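Local atomic coordinates of periplasmic binding protein/LacI transcriptional regulator (Clostridium phytofermentans, PDB entry 3BRS), a protein that probably binds a sugar outside the cell membrane and delivers it to a transporter, as periplasmic binding proteins of the LacI-like family do. Residues Y6-I11 against V68-A73; C10-L15 against L40-P45; N126-S131 against I191-G196; S131-V136 against S161-A166. All blocks are in the same frame, centred on the assembly; numbering follows the deposited sequence.

Interaction 1 (Y6-I11 against V68-A73); sequences YYMICI and VILLAA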
loop_
_atom_site.group_PDB
_atom_site.type_symbol
_atom_site.label_atom_id
_atom_site.label_comp_id
_atom_site.label_asym_id
_atom_site.label_seq_id
_atom_site.Cartn_x
_atom_site.Cartn_y
_atom_site.Cartn_z
ATOM N N TYR A 6 -10.751 -9.004 -24.849
ATOM C CA TYR A 6 -10.917 -9.243 -23.424
ATOM C C TYR A 6 -11.359 -7.992 -22.685
ATOM O O TYR A 6 -10.836 -6.901 -22.947
ATOM C CB TYR A 6 -9.610 -9.765 -22.893
ATOM C CG TYR A 6 -9.303 -11.199 -23.354
ATOM C CD1 TYR A 6 -8.140 -11.482 -24.072
ATOM C CD2 TYR A 6 -10.178 -12.266 -23.053
ATOM C CE1 TYR A 6 -7.845 -12.782 -24.508
ATOM C CE2 TYR A 6 -9.886 -13.594 -23.494
ATOM C CZ TYR A 6 -8.710 -13.827 -24.204
ATOM O OH TYR A 6 -8.378 -15.110 -24.616
ATOM N N TYR A 7 -12.341 -8.169 -21.775
ATOM C CA TYR A 7 -12.867 -7.087 -20.934
ATOM C C TYR A 7 -12.446 -7.324 -19.440
ATOM O O TYR A 7 -12.838 -8.316 -18.817
ATOM C CB TYR A 7 -14.394 -6.928 -21.146
ATOM C CG TYR A 7 -15.149 -5.909 -20.329
ATOM C CD1 TYR A 7 -16.519 -6.201 -19.924
ATOM C CD2 TYR A 7 -14.553 -4.670 -19.937
ATOM C CE1 TYR A 7 -17.243 -5.336 -19.118
ATOM C CE2 TYR A 7 -15.279 -3.740 -19.126
ATOM C CZ TYR A 7 -16.641 -4.094 -18.725
ATOM O OH TYR A 7 -17.386 -3.220 -17.959
ATOM N N MET A 8 -11.648 -6.388 -18.916
ATOM C CA MET A 8 -11.051 -6.439 -17.562
ATOM C C MET A 8 -11.479 -5.209 -16.764
ATOM O O MET A 8 -11.580 -4.119 -17.290
ATOM C CB MET A 8 -9.517 -6.458 -17.618
ATOM C CG MET A 8 -8.855 -7.637 -18.402
ATOM S SD MET A 8 -7.132 -8.021 -17.859
ATOM C CE MET A 8 -6.827 -9.310 -19.044
ATOM N N ILE A 9 -11.822 -5.378 -15.495
ATOM C CA ILE A 9 -12.185 -4.159 -14.719
ATOM C C ILE A 9 -11.231 -4.082 -13.565
ATOM O O ILE A 9 -11.108 -5.056 -12.823
ATOM C CB ILE A 9 -13.651 -4.243 -14.220
ATOM C CG1 ILE A 9 -14.625 -4.118 -15.409
ATOM C CG2 ILE A 9 -13.932 -3.117 -13.101
ATOM C CD1 ILE A 9 -16.187 -4.405 -14.937
ATOM N N CYS A 10 -10.527 -2.949 -13.439
ATOM C CA CYS A 10 -9.580 -2.749 -12.322
ATOM C C CYS A 10 -10.243 -1.997 -11.158
ATOM O O CYS A 10 -10.909 -0.956 -11.402
ATOM C CB CYS A 10 -8.347 -1.951 -12.836
ATOM S SG CYS A 10 -7.232 -1.744 -11.429
ATOM N N ILE A 11 -10.084 -2.478 -9.924
ATOM C CA ILE A 11 -10.751 -1.850 -8.768
ATOM C C ILE A 11 -9.710 -1.528 -7.777
ATOM O O ILE A 11 -9.413 -2.355 -6.932
ATOM C CB ILE A 11 -11.856 -2.712 -8.119
ATOM C CG1 ILE A 11 -12.827 -3.262 -9.186
ATOM C CG2 ILE A 11 -12.544 -1.995 -6.929
ATOM C CD1 ILE A 11 -13.944 -4.205 -8.586
ATOM N N VAL A 68 -12.220 -10.556 -16.301
ATOM C CA VAL A 68 -11.244 -10.471 -15.192
ATOM C C VAL A 68 -11.589 -9.298 -14.328
ATOM O O VAL A 68 -11.967 -8.253 -14.845
ATOM C CB VAL A 68 -9.782 -10.207 -15.701
ATOM C CG1 VAL A 68 -8.801 -10.083 -14.499
ATOM C CG2 VAL A 68 -9.296 -11.302 -16.691
ATOM N N ILE A 69 -11.445 -9.429 -13.022
ATOM C CA ILE A 69 -11.496 -8.225 -12.191
ATOM C C ILE A 69 -10.157 -8.170 -11.483
ATOM O O ILE A 69 -9.715 -9.199 -10.933
ATOM C CB ILE A 69 -12.608 -8.389 -11.150
ATOM C CG1 ILE A 69 -13.970 -7.935 -11.718
ATOM C CG2 ILE A 69 -12.222 -7.732 -9.773
ATOM C CD1 ILE A 69 -15.209 -8.562 -10.869
ATOM N N LEU A 70 -9.473 -7.018 -11.505
ATOM C CA LEU A 70 -8.241 -6.859 -10.705
ATOM C C LEU A 70 -8.593 -6.068 -9.446
ATOM O O LEU A 70 -9.201 -5.014 -9.569
ATOM C CB LEU A 70 -7.144 -6.078 -11.461
ATOM C CG LEU A 70 -6.747 -6.680 -12.795
ATOM C CD1 LEU A 70 -7.753 -6.320 -13.866
ATOM C CD2 LEU A 70 -5.458 -6.054 -13.077
ATOM N N LEU A 71 -8.156 -6.488 -8.252
ATOM C CA LEU A 71 -8.790 -5.930 -7.111
ATOM C C LEU A 71 -7.743 -5.663 -6.111
ATOM O O LEU A 71 -6.964 -6.578 -5.825
ATOM C CB LEU A 71 -9.839 -6.922 -6.554
ATOM C CG LEU A 71 -10.410 -6.601 -5.181
ATOM C CD1 LEU A 71 -11.172 -5.235 -5.156
ATOM C CD2 LEU A 71 -11.308 -7.785 -4.743
ATOM N N ALA A 72 -7.715 -4.430 -5.574
ATOM C CA ALA A 72 -6.836 -4.121 -4.402
ATOM C C ALA A 72 -7.818 -4.096 -3.242
ATOM O O ALA A 72 -8.735 -3.285 -3.231
ATOM C CB ALA A 72 -6.064 -2.826 -4.584
ATOM N N ALA A 73 -7.724 -5.110 -2.355
ATOM C CA ALA A 73 -8.815 -5.361 -1.391
ATOM C C ALA A 73 -8.729 -4.302 -0.316
ATOM O O ALA A 73 -7.738 -4.196 0.453
ATOM C CB ALA A 73 -8.647 -6.731 -0.793
#
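Ile11 takes part in two of the bonds that join Tyr6-Ile11 to Val68-Ala73. Its N gives a hydrogen to Leu70 O at 2.7 Å, close to the line of the C=O bond, and its O receives one from Ala72 N that is nearly straight, 174° at the hydrogen. One step back, Ile9 is gripped in the same way: Ile9 N reaches Val68 O at 3.0 Å and Ile9 O accepts from Leu70 N at 2.9 Å. At the start of the pairing Val68 N makes only a weak bond to Tyr7 O. This crossing from one partner residue to the next is the parallel pattern, and the two strands run within 16° of each other.

Packing follows on both faces. On one, Met8 and Val68 lie side by side, Met8 CG 3.8 Å from Val68 CB. Leu70 joins this face through CD1, which meets Met8 CB. On the other face the two ends of Ile11 part: CG2 meets Leu71 CD1 at 3.9 Å, whereas CD1 touches Ile69 CG2.

Helix 246-262 covers the Met8 and Val68 face, and helix 51-63 packs on Ile11 and Ile69. Strand 39-42 flanks strand 7-11 and strand 92-96 flanks strand 68-71, which places this pair inside the parallel sheet.

Interaction 2 (C10-L15 against L40-P45); sequences CIPKVL and LEFMAP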
loop_
_atom_site.group_PDB
_atom_site.type_symbol
_atom_site.label_atom_id
_atom_site.label_comp_id
_atom_site.label_asym_id
_atom_site.label_seq_id
_atom_site.Cartn_x
_atom_site.Cartn_y
_atom_site.Cartn_z
ATOM N N CYS A 10 -10.527 -2.949 -13.439
ATOM C CA CYS A 10 -9.580 -2.749 -12.322
ATOM C C CYS A 10 -10.243 -1.997 -11.158
ATOM O O CYS A 10 -10.909 -0.956 -11.402
ATOM C CB CYS A 10 -8.347 -1.951 -12.836
ATOM S SG CYS A 10 -7.232 -1.744 -11.429
ATOM N N ILE A 11 -10.084 -2.478 -9.924
ATOM C CA ILE A 11 -10.751 -1.850 -8.768
ATOM C C ILE A 11 -9.710 -1.528 -7.777
ATOM O O ILE A 11 -9.413 -2.355 -6.932
ATOM C CB ILE A 11 -11.856 -2.712 -8.119
ATOM C CG1 ILE A 11 -12.827 -3.262 -9.186
ATOM C CG2 ILE A 11 -12.544 -1.995 -6.929
ATOM C CD1 ILE A 11 -13.944 -4.205 -8.586
ATOM N N PRO A 12 -9.056 -0.374 -7.933
ATOM C CA PRO A 12 -8.052 0.020 -6.912
ATOM C C PRO A 12 -8.722 0.366 -5.562
ATOM O O PRO A 12 -9.939 0.267 -5.432
ATOM C CB PRO A 12 -7.365 1.223 -7.510
ATOM C CG PRO A 12 -7.888 1.362 -8.973
ATOM C CD PRO A 12 -9.207 0.623 -8.998
ATOM N N LYS A 13 -7.949 0.669 -4.519
ATOM C CA LYS A 13 -8.551 1.050 -3.241
ATOM C C LYS A 13 -9.090 2.457 -3.363
ATOM O O LYS A 13 -10.119 2.745 -2.715
ATOM C CB LYS A 13 -7.503 1.079 -2.146
ATOM C CG LYS A 13 -6.971 -0.336 -1.786
ATOM C CD LYS A 13 -6.059 -0.139 -0.596
ATOM C CE LYS A 13 -5.551 -1.448 -0.017
ATOM N NZ LYS A 13 -4.247 -1.155 0.704
ATOM N N VAL A 14 -8.374 3.310 -4.136
ATOM C CA VAL A 14 -8.818 4.639 -4.599
ATOM C C VAL A 14 -8.219 4.989 -5.965
ATOM O O VAL A 14 -7.158 4.493 -6.323
ATOM C CB VAL A 14 -8.302 5.891 -3.730
ATOM C CG1 VAL A 14 -8.941 5.994 -2.349
ATOM C CG2 VAL A 14 -6.806 5.856 -3.651
ATOM N N LEU A 15 -8.856 5.932 -6.652
ATOM C CA LEU A 15 -8.260 6.613 -7.803
ATOM C C LEU A 15 -7.978 8.056 -7.402
ATOM O O LEU A 15 -8.731 8.919 -7.753
ATOM C CB LEU A 15 -9.232 6.583 -9.003
ATOM C CG LEU A 15 -9.360 5.249 -9.763
ATOM C CD1 LEU A 15 -10.794 5.021 -10.115
ATOM C CD2 LEU A 15 -8.462 5.261 -11.006
ATOM N N LEU A 40 -10.290 -2.076 -20.782
ATOM C CA LEU A 40 -10.010 -1.938 -19.320
ATOM C C LEU A 40 -10.815 -0.757 -18.761
ATOM O O LEU A 40 -10.642 0.390 -19.215
ATOM C CB LEU A 40 -8.530 -1.627 -19.072
ATOM C CG LEU A 40 -7.703 -2.186 -17.879
ATOM C CD1 LEU A 40 -6.538 -1.266 -17.544
ATOM C CD2 LEU A 40 -8.453 -2.668 -16.597
ATOM N N GLU A 41 -11.700 -1.033 -17.794
ATOM C CA GLU A 41 -12.338 0.051 -17.046
ATOM C C GLU A 41 -11.735 0.098 -15.585
ATOM O O GLU A 41 -11.226 -0.919 -15.090
ATOM C CB GLU A 41 -13.891 -0.091 -17.102
ATOM C CG GLU A 41 -14.603 0.013 -18.541
ATOM C CD GLU A 41 -16.146 -0.361 -18.535
ATOM O OE1 GLU A 41 -16.659 -1.005 -17.540
ATOM O OE2 GLU A 41 -16.890 0.017 -19.540
ATOM N N PHE A 42 -11.738 1.285 -14.931
ATOM C CA PHE A 42 -11.461 1.474 -13.476
ATOM C C PHE A 42 -12.686 1.921 -12.665
ATOM O O PHE A 42 -13.525 2.658 -13.162
ATOM C CB PHE A 42 -10.372 2.499 -13.321
ATOM C CG PHE A 42 -9.102 2.097 -13.981
ATOM C CD1 PHE A 42 -8.123 1.373 -13.256
ATOM C CD2 PHE A 42 -8.864 2.377 -15.308
ATOM C CE1 PHE A 42 -6.868 0.967 -13.862
ATOM C CE2 PHE A 42 -7.622 1.953 -15.929
ATOM C CZ PHE A 42 -6.641 1.224 -15.171
ATOM N N MET A 43 -12.835 1.402 -11.467
ATOM C CA MET A 43 -13.944 1.729 -10.590
ATOM C C MET A 43 -13.234 1.786 -9.228
ATOM O O MET A 43 -12.412 0.943 -9.000
ATOM C CB MET A 43 -15.020 0.594 -10.555
ATOM C CG MET A 43 -15.606 0.133 -11.949
ATOM S SD MET A 43 -16.934 -1.111 -11.781
ATOM C CE MET A 43 -18.301 -0.490 -10.819
ATOM N N ALA A 44 -13.531 2.749 -8.338
ATOM C CA ALA A 44 -12.826 2.835 -7.067
ATOM C C ALA A 44 -13.689 3.737 -6.219
ATOM O O ALA A 44 -14.423 4.594 -6.773
ATOM C CB ALA A 44 -11.375 3.435 -7.241
ATOM N N PRO A 45 -13.671 3.516 -4.887
ATOM C CA PRO A 45 -14.369 4.496 -4.009
ATOM C C PRO A 45 -13.550 5.769 -3.970
ATOM O O PRO A 45 -12.450 5.896 -4.644
ATOM C CB PRO A 45 -14.309 3.840 -2.655
ATOM C CG PRO A 45 -13.923 2.356 -2.961
ATOM C CD PRO A 45 -13.073 2.417 -4.110
#
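Cys10 is held to Leu40-Pro45 at both backbone polar atoms. Its N donates to Glu41 O at 2.7 Å, and its O receives Met43 N at 3.0 Å; Phe42, lying between the two partners, adds a CA-H...O contact to the same carbonyl. The side chains of Cys10 and Phe42 therefore share one face of the sheet. Cys10 CB comes within 3.4 Å of Phe42 CD1, and the sulfur, swung anti to the backbone N (chi1 -180°), sits 4.7 Å from the ring centroid in an oblique sulfur-aromatic contact, 67° off the ring normal. Pro12 CG meets this ring at its edge.

Ile11, the last residue of its strand, makes a CA-H...O contact with Met43 O, and beyond it Pro12 CD lies 3.2 Å from the same oxygen. Leu15 folds back so that CD1 comes up to Ala44 CB, at a spacing shorter than normal and of doubtful exact value, while its other branch, CD2, reaches Phe42 CB with the two side chains at about a right angle. Trp22 of helix 20-36 touches Pro12 and Val14.

Strand 7-11, helix 20-36 and strand 39-42 form a beta-alpha-beta unit, the repeating element of the Rossmann-like domains from which periplasmic binding proteins are built.

Interaction 3 (N126-S131 against I191-G196); sequences NLVRKS and ISVMVG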
loop_
_atom_site.group_PDB
_atom_site.type_symbol
_atom_site.label_atom_id
_atom_site.label_comp_id
_atom_site.label_asym_id
_atom_site.label_seq_id
_atom_site.Cartn_x
_atom_site.Cartn_y
_atom_site.Cartn_z
ATOM N N ASN A 126 18.969 1.208 13.747
ATOM C CA ASN A 126 20.250 1.889 13.811
ATOM C C ASN A 126 20.106 3.370 14.272
ATOM O O ASN A 126 20.954 3.881 15.003
ATOM C CB ASN A 126 20.918 1.799 12.475
ATOM C CG ASN A 126 22.324 2.360 12.481
ATOM O OD1 ASN A 126 23.169 2.002 13.310
ATOM N ND2 ASN A 126 22.602 3.213 11.523
ATOM N N LEU A 127 19.024 4.057 13.880
ATOM C CA LEU A 127 18.858 5.462 14.334
ATOM C C LEU A 127 18.673 5.659 15.848
ATOM O O LEU A 127 19.177 6.615 16.432
ATOM C CB LEU A 127 17.723 6.158 13.578
ATOM C CG LEU A 127 17.918 6.279 12.076
ATOM C CD1 LEU A 127 16.626 6.745 11.476
ATOM C CD2 LEU A 127 19.075 7.220 11.744
ATOM N N VAL A 128 17.964 4.748 16.488
ATOM C CA VAL A 128 17.759 4.812 17.946
ATOM C C VAL A 128 18.777 3.912 18.753
ATOM O O VAL A 128 18.509 3.529 19.913
ATOM C CB VAL A 128 16.277 4.524 18.328
ATOM C CG1 VAL A 128 15.358 5.330 17.468
ATOM C CG2 VAL A 128 15.991 3.138 18.103
ATOM N N ARG A 129 19.940 3.633 18.139
ATOM C CA ARG A 129 21.048 2.869 18.734
ATOM C C ARG A 129 21.459 3.373 20.112
ATOM O O ARG A 129 21.749 2.586 21.022
ATOM C CB ARG A 129 22.303 3.023 17.866
ATOM C CG ARG A 129 22.717 1.820 17.140
ATOM C CD ARG A 129 24.129 2.015 16.575
ATOM N NE ARG A 129 24.430 3.423 16.295
ATOM C CZ ARG A 129 25.580 3.868 15.773
ATOM N NH1 ARG A 129 25.753 5.179 15.561
ATOM N NH2 ARG A 129 26.562 3.010 15.449
ATOM N N LYS A 130 21.598 4.685 20.236
ATOM C CA LYS A 130 22.077 5.256 21.490
ATOM C C LYS A 130 20.856 5.593 22.308
ATOM O O LYS A 130 20.814 5.337 23.503
ATOM C CB LYS A 130 22.930 6.516 21.280
ATOM C CG LYS A 130 24.210 6.361 20.500
ATOM C CD LYS A 130 25.091 7.594 20.754
ATOM C CE LYS A 130 26.065 7.430 21.976
ATOM N NZ LYS A 130 25.635 7.982 23.332
ATOM N N SER A 131 19.867 6.183 21.642
ATOM C CA SER A 131 18.623 6.576 22.282
ATOM C C SER A 131 17.666 7.144 21.270
ATOM O O SER A 131 18.011 7.346 20.116
ATOM C CB SER A 131 18.867 7.657 23.357
ATOM O OG SER A 131 19.685 8.746 22.907
ATOM N N ILE A 191 10.378 11.131 21.227
ATOM C CA ILE A 191 10.430 10.541 19.866
ATOM C C ILE A 191 11.491 11.288 19.001
ATOM O O ILE A 191 11.447 12.480 18.833
ATOM C CB ILE A 191 9.037 10.584 19.209
ATOM C CG1 ILE A 191 8.077 9.500 19.789
ATOM C CG2 ILE A 191 9.137 10.540 17.717
ATOM C CD1 ILE A 191 6.598 9.769 19.487
ATOM N N SER A 192 12.446 10.575 18.446
ATOM C CA SER A 192 13.498 11.144 17.653
ATOM C C SER A 192 13.412 10.585 16.221
ATOM O O SER A 192 14.226 10.959 15.365
ATOM C CB SER A 192 14.822 10.663 18.232
ATOM O OG SER A 192 14.853 9.231 18.149
ATOM N N VAL A 193 12.482 9.643 15.990
ATOM C CA VAL A 193 12.259 9.023 14.671
ATOM C C VAL A 193 10.768 8.825 14.520
ATOM O O VAL A 193 10.140 8.156 15.343
ATOM C CB VAL A 193 12.936 7.606 14.470
ATOM C CG1 VAL A 193 12.867 7.220 13.007
ATOM C CG2 VAL A 193 14.426 7.565 14.810
ATOM N N MET A 194 10.216 9.434 13.482
ATOM C CA MET A 194 8.903 9.106 12.991
ATOM C C MET A 194 8.879 8.124 11.792
ATOM O O MET A 194 9.699 8.200 10.829
ATOM C CB MET A 194 8.128 10.408 12.668
ATOM C CG MET A 194 7.817 11.192 13.942
ATOM S SD MET A 194 6.318 10.586 14.918
ATOM C CE MET A 194 5.145 10.103 13.717
ATOM N N VAL A 195 7.946 7.165 11.850
ATOM C CA VAL A 195 7.791 6.232 10.681
ATOM C C VAL A 195 6.458 6.431 9.983
ATOM O O VAL A 195 5.401 6.351 10.617
ATOM C CB VAL A 195 7.930 4.776 11.150
ATOM C CG1 VAL A 195 7.963 3.828 9.978
ATOM C CG2 VAL A 195 9.193 4.633 11.972
ATOM N N GLY A 196 6.458 6.701 8.690
ATOM C CA GLY A 196 5.172 6.748 7.916
ATOM C C GLY A 196 5.133 5.515 7.039
ATOM O O GLY A 196 6.058 5.262 6.249
#
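Val193 meets both Leu127 and Val128 with its side chain, and these apolar contacts carry most of a small interface of 150 Å². The methyl CG2 of Val193 does most of the touching. Placed anti to its own carbonyl carbon, it rises from the strand to meet Val128 CG1 at 3.6 Å and Leu127 CB at 3.8 Å, and thus sits against two consecutive residues at the end of helix 113-127. The other methyl, CG1, reaches Leu127 CD1 at 4.1 Å. Leu127 and Val193 cross at about a right angle, with the leucine reaching across the valine; Val128 meets the same valine at a more slanting angle. With chi1 at -48°, Val128 CG1 lies anti to the carbonyl carbon and is the branch turned to the strand.

Polar groups contribute little directly. Ser192 OG lies 4.0 Å from Val128 CG1 and 4.2 Å from Ser131 O, a proximity rather than a bond. Its hydroxyl has a weak hydrogen bond with Lys133 O, on the neighbouring strand. The backbone O of Val128 is likewise engaged elsewhere, by the ammonium group of Lys163.

The helix ends at this contact. Val128 is the first residue to leave helical angles after helix 113-127, and the chain then turns through Ser131 toward strand 133-138. Nearby, Val221 of strand 219-224 touches both Leu127 and Val193, while Ile134 touches Val128, extending the apolar patch over neighbouring strands. Such packing of a helix end on the face of a central sheet is the layered alpha/beta construction of the periplasmic binding protein fold.

Interaction 4 (S131-V136 against S161-A166); sequences SGKIGV and SNKIEA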
loop_
_atom_site.group_PDB
_atom_site.type_symbol
_atom_site.label_atom_id
_atom_site.label_comp_id
_atom_site.label_asym_id
_atom_site.label_seq_id
_atom_site.Cartn_x
_atom_site.Cartn_y
_atom_site.Cartn_z
ATOM N N SER A 131 19.867 6.183 21.642
ATOM C CA SER A 131 18.623 6.576 22.282
ATOM C C SER A 131 17.666 7.144 21.270
ATOM O O SER A 131 18.011 7.346 20.116
ATOM C CB SER A 131 18.867 7.657 23.357
ATOM O OG SER A 131 19.685 8.746 22.907
ATOM N N GLY A 132 16.478 7.460 21.765
ATOM C CA GLY A 132 15.379 7.978 20.970
ATOM C C GLY A 132 14.291 6.942 21.108
ATOM O O GLY A 132 14.581 5.778 21.390
ATOM N N LYS A 133 13.045 7.371 20.959
ATOM C CA LYS A 133 11.911 6.466 20.856
ATOM C C LYS A 133 11.298 6.756 19.482
ATOM O O LYS A 133 11.890 7.485 18.700
ATOM C CB LYS A 133 10.886 6.583 22.005
ATOM C CG LYS A 133 11.519 6.483 23.396
ATOM C CD LYS A 133 11.828 5.050 23.820
ATOM C CE LYS A 133 11.151 4.688 25.195
ATOM N NZ LYS A 133 9.645 4.521 25.138
ATOM N N ILE A 134 10.172 6.146 19.188
ATOM C CA ILE A 134 9.764 5.986 17.800
ATOM C C ILE A 134 8.298 6.257 17.727
ATOM O O ILE A 134 7.520 5.692 18.532
ATOM C CB ILE A 134 10.062 4.478 17.231
ATOM C CG1 ILE A 134 11.567 4.202 17.090
ATOM C CG2 ILE A 134 9.347 4.201 15.888
ATOM C CD1 ILE A 134 11.863 2.692 17.221
ATOM N N GLY A 135 7.864 7.093 16.775
ATOM C CA GLY A 135 6.407 7.170 16.593
ATOM C C GLY A 135 6.058 6.646 15.231
ATOM O O GLY A 135 6.787 6.874 14.243
ATOM N N VAL A 136 4.921 5.962 15.149
ATOM C CA VAL A 136 4.457 5.475 13.844
ATOM C C VAL A 136 3.123 6.044 13.363
ATOM O O VAL A 136 2.096 6.051 14.079
ATOM C CB VAL A 136 4.283 3.959 13.849
ATOM C CG1 VAL A 136 4.020 3.350 12.468
ATOM C CG2 VAL A 136 5.486 3.287 14.494
ATOM N N SER A 161 11.881 -3.127 19.611
ATOM C CA SER A 161 10.507 -2.883 19.128
ATOM C C SER A 161 9.600 -2.288 20.226
ATOM O O SER A 161 8.540 -1.692 19.958
ATOM C CB SER A 161 9.905 -4.146 18.485
ATOM O OG SER A 161 9.337 -4.924 19.511
ATOM N N ASN A 162 10.047 -2.391 21.470
ATOM C CA ASN A 162 9.438 -1.707 22.596
ATOM C C ASN A 162 9.729 -0.176 22.572
ATOM O O ASN A 162 9.190 0.556 23.377
ATOM C CB ASN A 162 10.008 -2.332 23.896
ATOM C CG ASN A 162 11.512 -2.072 24.071
ATOM O OD1 ASN A 162 11.986 -1.879 25.184
ATOM N ND2 ASN A 162 12.256 -2.043 22.978
ATOM N N LYS A 163 10.635 0.285 21.704
ATOM C CA LYS A 163 10.888 1.688 21.578
ATOM C C LYS A 163 9.745 2.417 20.804
ATOM O O LYS A 163 9.632 3.618 20.895
ATOM C CB LYS A 163 12.268 1.922 20.946
ATOM C CG LYS A 163 13.410 1.759 21.936
ATOM C CD LYS A 163 14.741 2.148 21.310
ATOM C CE LYS A 163 15.818 2.416 22.384
ATOM N NZ LYS A 163 16.556 3.733 22.179
ATOM N N ILE A 164 8.896 1.697 20.072
ATOM C CA ILE A 164 7.706 2.301 19.493
ATOM C C ILE A 164 6.806 2.809 20.597
ATOM O O ILE A 164 6.292 2.031 21.419
ATOM C CB ILE A 164 6.911 1.291 18.645
ATOM C CG1 ILE A 164 7.824 0.701 17.585
ATOM C CG2 ILE A 164 5.624 1.953 18.062
ATOM C CD1 ILE A 164 7.089 -0.293 16.634
ATOM N N GLU A 165 6.596 4.120 20.584
ATOM C CA GLU A 165 5.843 4.804 21.602
ATOM C C GLU A 165 4.372 4.669 21.361
ATOM O O GLU A 165 3.531 4.468 22.281
ATOM C CB GLU A 165 6.208 6.263 21.506
ATOM C CG GLU A 165 6.003 6.968 22.748
ATOM C CD GLU A 165 7.169 6.891 23.686
ATOM O OE1 GLU A 165 8.250 7.404 23.336
ATOM O OE2 GLU A 165 6.946 6.415 24.816
ATOM N N ALA A 166 4.052 4.803 20.091
ATOM C CA ALA A 166 2.681 4.791 19.679
ATOM C C ALA A 166 2.523 4.601 18.178
ATOM O O ALA A 166 3.406 5.005 17.340
ATOM C CB ALA A 166 1.978 6.066 20.146
#
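Lys133 and Lys163 cross at about a right angle, and their ammonium groups go to different acceptors. Lys163 is extended until its last torsion and runs beside the Gly132 peptide; its NZ bonds to Gly132 O at 3.0 Å, in the carbonyl plane, and also to Val128 O, so two carbonyls of the loop between helix 113-127 and strand 133-138 hold this one ammonium group. Lys133 is bent at three successive torsions, which curls its NZ back over Glu165. There it forms a salt bridge with Glu165 OE2, weak at 3.3 Å, while Glu165 OE1 lies against Lys133 CB. The two chains again meet at about a right angle. Asp190 stands close to that carboxylate, so the lysine probably offsets some of the crowding of negative charge.

The isoleucines make the apolar contacts: Ile134 CD1 packs on Lys163 CB at 3.8 Å, its CG2 turns toward Ile164 CG1, and Ile164 CG2 meets Val136 CG2 at 3.8 Å. Leu157 of helix 144-157 covers both isoleucines.

Beneath these side chains, Glu165 N donates to Ile134 O at 2.7 Å with 175° at the hydrogen, and Val136 N to Ala166 O at 2.8 Å; the bond from Ile134 N to Lys163 O is weak. The short strand segments are inclined by 46°; paired in parallel and connected through helix 144-157, they form a beta-alpha-beta unit at the edge of a Rossmann-like sheet.

The four contacts fall into two groups on opposite sides of the chain's centre. Interactions 1 and 2 have centres about 8 Å apart and share Cys10 and Ile11: strand 7-11 lies between strands 39-42 and 68-71 in the parallel sheet. Interactions 3 and 4, with centres about 7 Å apart, share Ser131 and meet in the second sheet, where strand 133-138 lies between strands 164-169 and 191-196. Between the groups the centres are about 36 to 40 Å apart. Along the chain the first pair closes before the second opens, and interaction 4 falls within the span of interaction 3. Both sheets begin with the order 2-1-3, consistent with the two similar lobes of sugar-binding proteins, which typically hold ligand between them.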